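Local atomic coordinates of OxyA protein (Actinoplanes teichomyceticus, PDB entry 5HH3), a protein that probably acts as a haem-dependent cytochrome P450 that cross-links phenolic side chains of a peptide during biosynthesis of a glycopeptide antibiotic. Residues A107-V112 against G213-E218; D209-V214 against T229-F234; F261-E266 against F329-V334. All blocks are in the same frame, centred on the assembly; numbering follows the deposited sequence.

Interaction 1: residues A107-V112 against G213-E218; sequences APAFAV and GVVVRE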
# COMPACT_ATOMS: atom_id res chain seq x y z
N ALA B 107 29.90 5.75 -4.50
CA ALA B 107 30.39 6.44 -3.29
C ALA B 107 31.48 7.52 -3.52
O ALA B 107 31.44 8.53 -2.86
CB ALA B 107 30.84 5.43 -2.22
N PRO B 108 32.42 7.32 -4.46
CA PRO B 108 33.42 8.35 -4.75
C PRO B 108 32.88 9.75 -5.09
O PRO B 108 33.52 10.76 -4.76
CB PRO B 108 34.16 7.77 -5.94
CG PRO B 108 34.10 6.29 -5.69
CD PRO B 108 32.71 6.08 -5.21
N ALA B 109 31.71 9.82 -5.74
CA ALA B 109 31.09 11.10 -6.07
C ALA B 109 30.63 11.88 -4.83
O ALA B 109 30.45 13.09 -4.91
CB ALA B 109 29.91 10.88 -7.01
N PHE B 110 30.42 11.19 -3.71
CA PHE B 110 29.92 11.83 -2.48
C PHE B 110 31.00 11.96 -1.40
O PHE B 110 30.69 12.24 -0.24
CB PHE B 110 28.69 11.07 -1.96
CG PHE B 110 27.55 11.00 -2.96
CD1 PHE B 110 27.52 10.01 -3.94
CD2 PHE B 110 26.53 11.95 -2.93
CE1 PHE B 110 26.47 9.95 -4.85
CE2 PHE B 110 25.48 11.88 -3.84
CZ PHE B 110 25.45 10.88 -4.80
N ALA B 111 32.25 11.77 -1.79
CA ALA B 111 33.41 11.90 -0.87
C ALA B 111 33.62 13.34 -0.35
O ALA B 111 33.10 14.30 -0.92
CB ALA B 111 34.67 11.42 -1.57
N VAL B 112 34.41 13.45 0.72
CA VAL B 112 34.63 14.69 1.47
C VAL B 112 35.30 15.73 0.59
O VAL B 112 34.80 16.84 0.47
CB VAL B 112 35.47 14.43 2.75
CG1 VAL B 112 36.05 15.72 3.32
CG2 VAL B 112 34.61 13.74 3.81
N GLY B 213 31.40 12.08 -14.28
CA GLY B 213 32.82 11.97 -14.63
C GLY B 213 33.70 11.35 -13.56
O GLY B 213 34.61 10.60 -13.87
N VAL B 214 33.42 11.67 -12.30
CA VAL B 214 34.09 11.03 -11.16
C VAL B 214 33.85 9.52 -11.17
O VAL B 214 34.79 8.74 -11.06
CB VAL B 214 33.61 11.65 -9.82
CG1 VAL B 214 33.96 10.78 -8.61
CG2 VAL B 214 34.19 13.05 -9.68
N VAL B 215 32.59 9.12 -11.32
CA VAL B 215 32.23 7.70 -11.29
C VAL B 215 32.86 6.97 -12.49
O VAL B 215 33.52 5.94 -12.32
CB VAL B 215 30.70 7.51 -11.28
CG1 VAL B 215 30.33 6.03 -11.40
CG2 VAL B 215 30.09 8.08 -10.00
N VAL B 216 32.67 7.51 -13.68
CA VAL B 216 33.15 6.86 -14.89
C VAL B 216 34.68 6.71 -14.88
O VAL B 216 35.20 5.73 -15.40
CB VAL B 216 32.63 7.58 -16.17
CG1 VAL B 216 33.33 7.09 -17.43
CG2 VAL B 216 31.12 7.37 -16.29
N ARG B 217 35.39 7.67 -14.28
CA ARG B 217 36.87 7.60 -14.19
C ARG B 217 37.34 6.43 -13.33
O ARG B 217 38.26 5.72 -13.69
CB ARG B 217 37.46 8.89 -13.60
CG ARG B 217 38.04 9.83 -14.63
CD ARG B 217 38.15 11.25 -14.10
NE ARG B 217 38.81 12.11 -15.07
CZ ARG B 217 39.07 13.40 -14.89
NH1 ARG B 217 38.70 14.03 -13.76
NH2 ARG B 217 39.68 14.09 -15.85
N GLU B 218 36.73 6.27 -12.16
CA GLU B 218 37.17 5.28 -11.22
C GLU B 218 36.58 3.91 -11.55
O GLU B 218 37.21 2.90 -11.27
CB GLU B 218 36.79 5.69 -9.79
CG GLU B 218 37.59 4.94 -8.73
CD GLU B 218 37.40 5.51 -7.33
OE1 GLU B 218 37.51 6.75 -7.16
OE2 GLU B 218 37.16 4.71 -6.39
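Pro108 and Ala109, which face helix 211-219, sit in a short 3-10 turn closed by the bond from Phe110 N to Ala107 O (3.0 Å). That turn holds their shared peptide unit where Val214 can reach it. Across the contact the touches are van der Waals, mostly carbon on carbon, with the Glu218 carboxylate oxygens lying by the proline ring. Val214 CG1 is the central group. It stands 3.8 Å from Pro108 C and 3.8 Å from Ala109 N, so one methyl sits against the peptide bond itself. CG1 is anti to the backbone N of Val214 (chi1 164°), and this turns it to the loop. It also meets Pro108 CB at 4.0 Å. Next to it, Val215 sends its other branch across, with CG2 4.1 Å from Ala109 CB. One turn further along the helix, Glu218 stretches out with an extended chain. Its OE2 is 3.5 Å from Pro108 CG. Its OE1 is near Pro108 CB and CG as well. The acid group is at the exposed end of the contact, while Ala109 and Val215 are buried. Val215 also packs on Leu228 of helix 225-256. In P450 terms, the loop joining the C and D helices is here laid against the short H helix, a peripheral helix-to-loop contact of the cytochrome P450 fold.

Interaction 2: residues D209-V214 against T229-F234; sequences DDMFGV and TGVAAF. With HEM (protoporphyrin IX containing Fe), chain G.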
# COMPACT_ATOMS: atom_id res chain seq x y z
N ASP B 209 33.96 16.88 -14.41
CA ASP B 209 34.19 17.27 -13.02
C ASP B 209 33.02 16.85 -12.12
O ASP B 209 33.20 16.62 -10.93
CB ASP B 209 34.40 18.79 -12.96
CG ASP B 209 35.26 19.24 -11.79
OD1 ASP B 209 35.47 18.45 -10.84
OD2 ASP B 209 35.73 20.39 -11.83
N ASP B 210 31.83 16.76 -12.69
CA ASP B 210 30.59 16.40 -11.97
C ASP B 210 30.52 14.93 -11.49
O ASP B 210 31.49 14.18 -11.58
CB ASP B 210 29.40 16.72 -12.88
CG ASP B 210 29.51 16.00 -14.22
OD1 ASP B 210 30.15 16.57 -15.13
OD2 ASP B 210 28.99 14.88 -14.34
N MET B 211 29.35 14.53 -10.97
CA MET B 211 29.08 13.19 -10.47
C MET B 211 29.41 12.09 -11.49
O MET B 211 30.06 11.11 -11.14
CB MET B 211 27.62 13.06 -10.01
CG MET B 211 27.38 11.97 -8.99
SD MET B 211 25.74 11.23 -8.98
CE MET B 211 25.82 10.33 -10.52
N PHE B 212 28.97 12.25 -12.74
CA PHE B 212 29.18 11.22 -13.78
C PHE B 212 30.65 10.99 -14.10
O PHE B 212 31.10 9.86 -14.19
CB PHE B 212 28.42 11.55 -15.07
CG PHE B 212 26.96 11.15 -15.06
CD1 PHE B 212 26.29 10.86 -13.89
CD2 PHE B 212 26.25 11.09 -16.25
CE1 PHE B 212 24.95 10.51 -13.91
CE2 PHE B 212 24.91 10.75 -16.27
CZ PHE B 212 24.26 10.46 -15.10
N GLY B 213 31.40 12.08 -14.28
CA GLY B 213 32.82 11.97 -14.63
C GLY B 213 33.70 11.35 -13.56
O GLY B 213 34.61 10.60 -13.87
N VAL B 214 33.42 11.67 -12.30
CA VAL B 214 34.09 11.03 -11.16
C VAL B 214 33.85 9.52 -11.17
O VAL B 214 34.79 8.74 -11.06
CB VAL B 214 33.61 11.65 -9.82
CG1 VAL B 214 33.96 10.78 -8.61
CG2 VAL B 214 34.19 13.05 -9.68
N THR B 229 22.21 6.61 -14.84
CA THR B 229 20.94 7.30 -15.01
C THR B 229 20.08 7.19 -13.78
O THR B 229 19.51 8.19 -13.34
CB THR B 229 20.19 6.79 -16.28
OG1 THR B 229 20.83 7.35 -17.42
CG2 THR B 229 18.73 7.22 -16.30
N GLY B 230 20.02 5.99 -13.22
CA GLY B 230 19.28 5.74 -12.00
C GLY B 230 19.76 6.55 -10.83
O GLY B 230 18.96 7.08 -10.05
N VAL B 231 21.08 6.68 -10.69
CA VAL B 231 21.63 7.48 -9.60
C VAL B 231 21.29 8.97 -9.81
O VAL B 231 20.88 9.63 -8.85
CB VAL B 231 23.15 7.29 -9.43
CG1 VAL B 231 23.67 8.16 -8.28
CG2 VAL B 231 23.47 5.83 -9.13
N ALA B 232 21.45 9.46 -11.04
CA ALA B 232 21.08 10.84 -11.37
C ALA B 232 19.63 11.16 -11.03
O ALA B 232 19.35 12.17 -10.40
CB ALA B 232 21.36 11.16 -12.83
N ALA B 233 18.73 10.27 -11.44
CA ALA B 233 17.31 10.43 -11.18
C ALA B 233 17.00 10.44 -9.68
O ALA B 233 16.19 11.25 -9.21
CB ALA B 233 16.53 9.35 -11.90
N PHE B 234 17.67 9.59 -8.91
CA PHE B 234 17.55 9.66 -7.46
C PHE B 234 18.04 10.99 -6.88
O PHE B 234 17.37 11.60 -6.03
CB PHE B 234 18.27 8.50 -6.77
CG PHE B 234 17.75 8.24 -5.41
CD1 PHE B 234 16.63 7.44 -5.24
CD2 PHE B 234 18.32 8.88 -4.31
CE1 PHE B 234 16.10 7.23 -3.97
CE2 PHE B 234 17.80 8.66 -3.05
CZ PHE B 234 16.70 7.83 -2.88
CHA HEM G . 19.25 6.69 2.23
CHB HEM G . 20.69 9.75 -1.24
CHC HEM G . 19.29 13.50 1.53
CHD HEM G . 17.94 10.43 4.99
C1A HEM G . 19.73 7.21 1.05
C2A HEM G . 20.12 6.41 -0.06
C3A HEM G . 20.53 7.27 -1.04
C4A HEM G . 20.40 8.60 -0.53
CMA HEM G . 21.02 6.90 -2.41
CAA HEM G . 20.08 4.90 -0.14
CBA HEM G . 21.41 4.35 0.39
CGA HEM G . 21.50 2.84 0.40
O1A HEM G . 20.49 2.10 0.42
O2A HEM G . 22.64 2.29 0.41
C1B HEM G . 20.43 11.07 -0.80
C2B HEM G . 20.69 12.25 -1.57
C3B HEM G . 20.30 13.32 -0.79
C4B HEM G . 19.79 12.74 0.48
CMB HEM G . 21.29 12.31 -2.95
CAB HEM G . 20.36 14.79 -1.04
CBB HEM G . 20.96 15.41 -2.06
C1C HEM G . 18.78 13.02 2.73
C2C HEM G . 18.27 13.81 3.78
C3C HEM G . 17.87 12.92 4.79
C4C HEM G . 18.16 11.60 4.31
CMC HEM G . 18.17 15.32 3.80
CAC HEM G . 17.28 13.19 6.12
CBC HEM G . 17.06 14.38 6.67
C1D HEM G . 18.20 9.17 4.47
C2D HEM G . 17.88 7.95 5.25
C3D HEM G . 18.24 6.91 4.49
C4D HEM G . 18.78 7.50 3.24
CMD HEM G . 17.26 7.82 6.62
CAD HEM G . 18.10 5.44 4.88
CBD HEM G . 16.72 4.83 4.59
CGD HEM G . 16.67 3.36 5.02
O1D HEM G . 15.66 2.65 4.85
O2D HEM G . 17.61 2.78 5.58
NA HEM G . 19.92 8.54 0.76
NB HEM G . 19.93 11.41 0.39
NC HEM G . 18.75 11.70 3.08
ND HEM G . 18.77 8.85 3.29
FE HEM G . 19.34 10.07 1.91
O HOH W 1 17.48 9.82 0.95
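Met211 and Phe212 both reach helix 225-256 from the first turn of helix 211-219, each by a different shape. Met211 has CG anti to its own N (chi1 -156°) and then bends at chi3 (70°). The bend brings both SD and CE to Val231, each 3.8 Å from CG1. The same CE lies in plane at the edge of the Phe212 ring, so the two neighbours pack on each other. Phe212 swings CG to the position beside its backbone N. Its CZ comes 3.7 Å from Ala232 CB, with the ring set obliquely to that methyl. Behind the pair, a weak capping bond runs from Phe212 N to Asp210 OD2 at the start of the helix. Met196 and Thr200 of helix 182-205 also touch Phe212, so the contact is buried among several helices. Further along helix 225-256, Phe234 turns to the haem. Its CE2 lies 3.6 Å from the methine carbon CHB, which sits at the edge of the phenyl ring. The iron carries a water at 2.1 Å, and Cys348 is its axial protein ligand. Helix 225-256 is the long helix that P450 nomenclature letters I, and it passes the haem in the active site.

Interaction 3: residues F261-E266 against F329-V334; sequences FALLRE and FDITRV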
# COMPACT_ATOMS: atom_id res chain seq x y z
N PHE B 261 18.85 31.48 16.23
CA PHE B 261 19.55 31.70 14.97
C PHE B 261 20.28 33.04 14.90
O PHE B 261 21.20 33.18 14.09
CB PHE B 261 18.61 31.52 13.78
CG PHE B 261 18.22 30.10 13.57
CD1 PHE B 261 19.05 29.24 12.86
CD2 PHE B 261 17.07 29.59 14.14
CE1 PHE B 261 18.70 27.90 12.69
CE2 PHE B 261 16.72 28.26 13.98
CZ PHE B 261 17.54 27.41 13.25
N ALA B 262 19.90 34.00 15.75
CA ALA B 262 20.70 35.22 15.92
C ALA B 262 22.06 34.89 16.55
O ALA B 262 23.06 35.54 16.27
CB ALA B 262 19.96 36.25 16.77
N LEU B 263 22.08 33.85 17.39
CA LEU B 263 23.30 33.31 17.98
C LEU B 263 24.19 32.66 16.91
O LEU B 263 25.39 32.84 16.92
CB LEU B 263 22.95 32.29 19.07
CG LEU B 263 23.79 32.32 20.34
CD1 LEU B 263 23.51 33.58 21.16
CD2 LEU B 263 23.50 31.08 21.16
N LEU B 264 23.58 31.89 16.01
CA LEU B 264 24.28 31.35 14.84
C LEU B 264 24.88 32.46 13.98
O LEU B 264 26.04 32.35 13.58
CB LEU B 264 23.36 30.48 13.98
CG LEU B 264 23.90 29.99 12.62
CD1 LEU B 264 25.13 29.12 12.80
CD2 LEU B 264 22.81 29.22 11.87
N ARG B 265 24.13 33.52 13.69
CA ARG B 265 24.69 34.53 12.77
C ARG B 265 25.77 35.41 13.41
O ARG B 265 26.75 35.72 12.73
CB ARG B 265 23.62 35.36 12.05
CG ARG B 265 22.89 36.39 12.86
CD ARG B 265 22.46 37.60 12.05
NE ARG B 265 22.11 38.66 13.00
CZ ARG B 265 20.99 38.71 13.73
NH1 ARG B 265 20.04 37.80 13.62
NH2 ARG B 265 20.81 39.72 14.58
N GLU B 266 25.62 35.76 14.69
CA GLU B 266 26.58 36.66 15.37
C GLU B 266 27.80 35.95 15.96
O GLU B 266 28.91 36.47 15.88
CB GLU B 266 25.88 37.48 16.48
CG GLU B 266 24.89 38.52 15.97
CD GLU B 266 25.53 39.60 15.10
OE1 GLU B 266 26.61 40.13 15.47
OE2 GLU B 266 24.95 39.95 14.05
N PHE B 329 14.49 22.36 21.20
CA PHE B 329 15.54 22.88 20.29
C PHE B 329 16.50 23.79 21.05
O PHE B 329 16.09 24.74 21.67
CB PHE B 329 14.91 23.65 19.12
CG PHE B 329 15.91 24.22 18.17
CD1 PHE B 329 16.85 23.40 17.57
CD2 PHE B 329 15.91 25.58 17.89
CE1 PHE B 329 17.78 23.92 16.69
CE2 PHE B 329 16.84 26.11 17.00
CZ PHE B 329 17.78 25.28 16.41
N ASP B 330 17.78 23.44 21.01
CA ASP B 330 18.82 24.16 21.75
C ASP B 330 20.08 24.13 20.91
O ASP B 330 20.83 23.15 20.91
CB ASP B 330 19.06 23.54 23.12
CG ASP B 330 20.21 24.20 23.88
OD1 ASP B 330 20.74 25.24 23.47
OD2 ASP B 330 20.61 23.64 24.92
N ILE B 331 20.30 25.22 20.19
CA ILE B 331 21.37 25.32 19.23
C ILE B 331 22.79 25.23 19.85
O ILE B 331 23.76 24.99 19.12
CB ILE B 331 21.20 26.63 18.41
CG1 ILE B 331 21.93 26.53 17.07
CG2 ILE B 331 21.62 27.86 19.20
CD1 ILE B 331 21.34 27.46 16.04
N THR B 332 22.91 25.41 21.17
CA THR B 332 24.20 25.29 21.89
C THR B 332 24.47 23.89 22.48
O THR B 332 25.49 23.70 23.13
CB THR B 332 24.28 26.29 23.08
OG1 THR B 332 23.40 25.86 24.12
CG2 THR B 332 23.92 27.73 22.66
N ARG B 333 23.56 22.94 22.29
CA ARG B 333 23.76 21.57 22.78
C ARG B 333 25.09 21.00 22.28
O ARG B 333 25.37 21.02 21.08
CB ARG B 333 22.61 20.65 22.36
CG ARG B 333 22.62 19.26 23.00
CD ARG B 333 21.68 18.28 22.29
NE ARG B 333 20.35 18.87 22.17
CZ ARG B 333 19.50 19.03 23.18
NH1 ARG B 333 19.77 18.58 24.42
NH2 ARG B 333 18.34 19.63 22.95
N VAL B 334 25.90 20.52 23.21
CA VAL B 334 27.20 19.93 22.91
C VAL B 334 27.00 18.54 22.28
O VAL B 334 26.30 17.70 22.83
CB VAL B 334 28.07 19.86 24.18
CG1 VAL B 334 29.33 19.02 23.96
CG2 VAL B 334 28.43 21.27 24.62
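Phe261 and Phe329 form the aromatic part of this contact. Their planes are only 24° apart, but the rings are slid so far that they barely overlap, and the centroids are 5.7 Å apart. The closest atoms are Phe261 CE2 and Phe329 CE2, 3.7 Å apart, with the two CZ atoms close beside.

The aliphatic part is centred on Ile331. Its side chain runs out extended, with CG1 anti to the backbone N (chi1 -157°), so that CD1 enters between two helix residues. CD1 packs against Phe261 at CE1 and lies 4.2 Å from Leu264 CB. The other branch, CG2, meets Leu263 CD2. That leucine methyl is also 3.7 Å from Thr332 CG2, at the more open margin of the contact. Trp274 of helix 274-282 packs on both Ile331 and Leu264.

The polar bonds shape the loop. Asp330 OD1 takes two bonds from Thr332, from N at 3.2 Å and from OG1 at 2.8 Å. Both donors come from the same face of the carboxylate. The first makes an Asx turn, within a type I turn from Asp330 to Arg333. Gln260, on helix 258-266 just before the segment, bonds to Phe329 O and Ile331 N.

Charges stay off the interface. Arg265 NE pairs with Glu266 OE2 along the helix, and Arg333 NE makes a salt bridge with Glu277, which with Arg280 fits the ExxR motif of P450s. Glu277, Arg280 and Arg333 together probably correspond to the Glu-Arg-Arg cluster of the family. The chemistry implies an apolar contact between the two segments. Asp330 and Thr332 shape the loop, and Gln260 of the same helix adds hydrogen bonds to its backbone.

Overall arrangement
Interactions 1 and 2 are neighbours, with centres 9 Å apart, and both use helix 211-219. They share Gly213 and Val214, and Ala109 CB meets Met211 CG at 3.4 Å. Helix 211-219 packs on loop 107-112 with one side and on helix 225-256, which leads to the haem, with another. Along the chain, interaction 2 begins on the stretch where interaction 1 ends. Interaction 3 opens after both have closed. Its centre is about 34 Å from that of interaction 1 and about 35 Å from that of interaction 2. Helix 258-266 follows helix 225-256, so the long helix links the two regions. The contacts thus join widely separated parts of the mainly helical P450 fold.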